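Local coordinates for protein kunitz-type conkunitzin-S1 (Conus striatus, PDB 6Q6C) that blocks voltage-activated potassium channels of the Shaker family as a Kunitz-type neurotoxin of cone snail venom, at residues A[49-52]-A[53-57]. The protein carries 1 engineered substitution. Sequence-based numbering, arbitrary orientation.
Engineered in segment 53-57: Asp55 (natural residue Arg). With NO3 (nitrate ion), chain D.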
loop_
_atom_site.group_PDB
_atom_site.type_symbol
_atom_site.label_atom_id
_atom_site.label_comp_id
_atom_site.label_asym_id
_atom_site.label_seq_id
_atom_site.Cartn_x
_atom_site.Cartn_y
_atom_site.Cartn_z
ATOM N N ARG A 49 -6.727 4.595 2.649
ATOM C CA ARG A 49 -8.076 4.100 2.343
ATOM C C ARG A 49 -8.030 3.127 1.175
ATOM O O ARG A 49 -7.270 3.341 0.193
ATOM C CB ARG A 49 -8.942 5.303 1.986
ATOM C CG ARG A 49 -9.163 6.213 3.180
ATOM C CD ARG A 49 -10.384 7.034 2.952
ATOM N NE ARG A 49 -10.223 7.792 1.735
ATOM C CZ ARG A 49 -11.173 8.018 0.827
ATOM N NH1 ARG A 49 -12.378 7.455 0.907
ATOM N NH2 ARG A 49 -10.879 8.778 -0.212
ATOM N N THR A 50 -8.867 2.115 1.255
ATOM C CA THR A 50 -9.079 1.176 0.124
ATOM C C THR A 50 -9.501 1.967 -1.105
ATOM O O THR A 50 -9.025 1.610 -2.201
ATOM C CB THR A 50 -10.074 0.084 0.529
ATOM O OG1 THR A 50 -9.499 -0.690 1.584
ATOM C CG2 THR A 50 -10.381 -0.864 -0.603
ATOM N N TYR A 51 -10.349 2.984 -0.934
ATOM C CA TYR A 51 -10.835 3.804 -2.068
ATOM C C TYR A 51 -9.622 4.315 -2.865
ATOM O O TYR A 51 -9.580 4.180 -4.080
ATOM C CB TYR A 51 -11.662 4.966 -1.537
ATOM C CG TYR A 51 -12.218 5.827 -2.620
ATOM C CD1 TYR A 51 -11.440 6.807 -3.209
ATOM C CD2 TYR A 51 -13.491 5.585 -3.119
ATOM C CE1 TYR A 51 -11.934 7.548 -4.261
ATOM C CE2 TYR A 51 -14.028 6.381 -4.115
ATOM C CZ TYR A 51 -13.230 7.336 -4.701
ATOM O OH TYR A 51 -13.749 8.079 -5.712
ATOM N N ASP A 52 -8.645 4.882 -2.181
ATOM C CA ASP A 52 -7.487 5.485 -2.877
ATOM C C ASP A 52 -6.602 4.438 -3.527
ATOM O O ASP A 52 -6.133 4.648 -4.610
ATOM C CB ASP A 52 -6.715 6.384 -1.934
ATOM C CG ASP A 52 -7.565 7.553 -1.525
ATOM O OD1 ASP A 52 -8.265 8.172 -2.391
ATOM O OD2 ASP A 52 -7.538 7.812 -0.393
ATOM N N CYS A 53 -6.425 3.304 -2.905
ATOM C CA CYS A 53 -5.624 2.246 -3.508
ATOM C C CYS A 53 -6.340 1.713 -4.745
ATOM O O CYS A 53 -5.697 1.615 -5.782
ATOM C CB CYS A 53 -5.408 1.147 -2.479
ATOM S SG CYS A 53 -4.441 -0.267 -3.067
ATOM N N GLN A 54 -7.655 1.511 -4.691
ATOM C CA GLN A 54 -8.408 0.986 -5.867
ATOM C C GLN A 54 -8.386 2.020 -6.994
ATOM O O GLN A 54 -8.139 1.661 -8.174
ATOM C CB GLN A 54 -9.835 0.639 -5.476
ATOM C CG GLN A 54 -9.871 -0.612 -4.637
ATOM C CD GLN A 54 -11.253 -1.154 -4.336
ATOM O OE1 GLN A 54 -11.417 -2.367 -4.075
ATOM N NE2 GLN A 54 -12.231 -0.280 -4.299
ATOM N N ASP A 55 -8.582 3.288 -6.661
ATOM C CA ASP A 55 -8.646 4.362 -7.690
ATOM C C ASP A 55 -7.282 4.481 -8.366
ATOM O O ASP A 55 -7.183 4.753 -9.551
ATOM C CB ASP A 55 -9.069 5.631 -6.979
ATOM C CG ASP A 55 -9.468 6.780 -7.882
ATOM O OD1 ASP A 55 -10.239 6.579 -8.827
ATOM O OD2 ASP A 55 -9.042 7.875 -7.576
ATOM N N THR A 56 -6.204 4.332 -7.604
ATOM C CA THR A 56 -4.824 4.527 -8.109
ATOM C C THR A 56 -4.328 3.310 -8.885
ATOM O O THR A 56 -3.639 3.492 -9.920
ATOM C CB THR A 56 -3.866 4.849 -6.965
ATOM O OG1 THR A 56 -4.326 6.007 -6.299
ATOM C CG2 THR A 56 -2.446 5.043 -7.422
ATOM N N CYS A 57 -4.599 2.110 -8.411
ATOM C CA CYS A 57 -3.921 0.891 -8.871
ATOM C C CYS A 57 -4.845 -0.106 -9.574
ATOM O O CYS A 57 -4.358 -0.785 -10.402
ATOM C CB CYS A 57 -3.207 0.167 -7.738
ATOM S SG CYS A 57 -1.823 1.122 -7.080
HETATM N N NO3 D . -4.297 8.045 0.845
HETATM O O1 NO3 D . -3.085 7.519 1.494
HETATM O O2 NO3 D . -4.217 8.711 -0.349
HETATM O O3 NO3 D . -5.635 7.010 1.062
#
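Thr56 returns to the carbonyl of Asp52, one turn earlier in the helix, with two donors at once. Its hydroxyl OG1 gives a hydrogen bond of 2.8 Å to Asp52 O, and its backbone N reaches the same oxygen at 3.0 Å; the two arrive from opposite faces of the carbonyl plane. The hydroxyl can do so because OG1 is turned beside its own backbone N (chi1 -58°), a familiar way for a helical threonine to satisfy its polar tip on the preceding turn. The other i to i+4 hydrogen bonds, from Cys53 N to Arg49 O, from Gln54 N to Thr50 O (2.8 Å) and from Asp55 N to Tyr51 O, are all straighter than the one given by Thr56 N, which bends to 147° at its hydrogen. Alongside them, Gln54 CG leaves beside its backbone N (chi1 -73°) and the chain runs on extended, which brings amide carbon CD to 3.8 Å from Thr50 CG2, with the two side chains at a slant to each other. Asp55, an engineered residue, sets its CB 4.4 Å from CE1 of the Tyr51 ring, a loose and oblique contact.

Arg49 occupies the N-cap position, and in the first turn Asp52 OD2 forms a weak, long salt bridge of 3.4 Å with Arg49 NE, while Tyr51 CB lies above one face of the Arg49 guanidinium, toward its rim. A nitrate, probably from the crystallisation liquor, accepts a hydrogen bond from Arg49 N.

Further out, Cys53 is buried against Ile23 and Tyr25 of strand 20-26 and is disulfide-bonded to Cys32, and Cys57 is joined to Cys7. A short C-terminal helix tied by disulfides to the beta hairpin and to the N-terminal region is the hallmark of the Kunitz/BPTI fold.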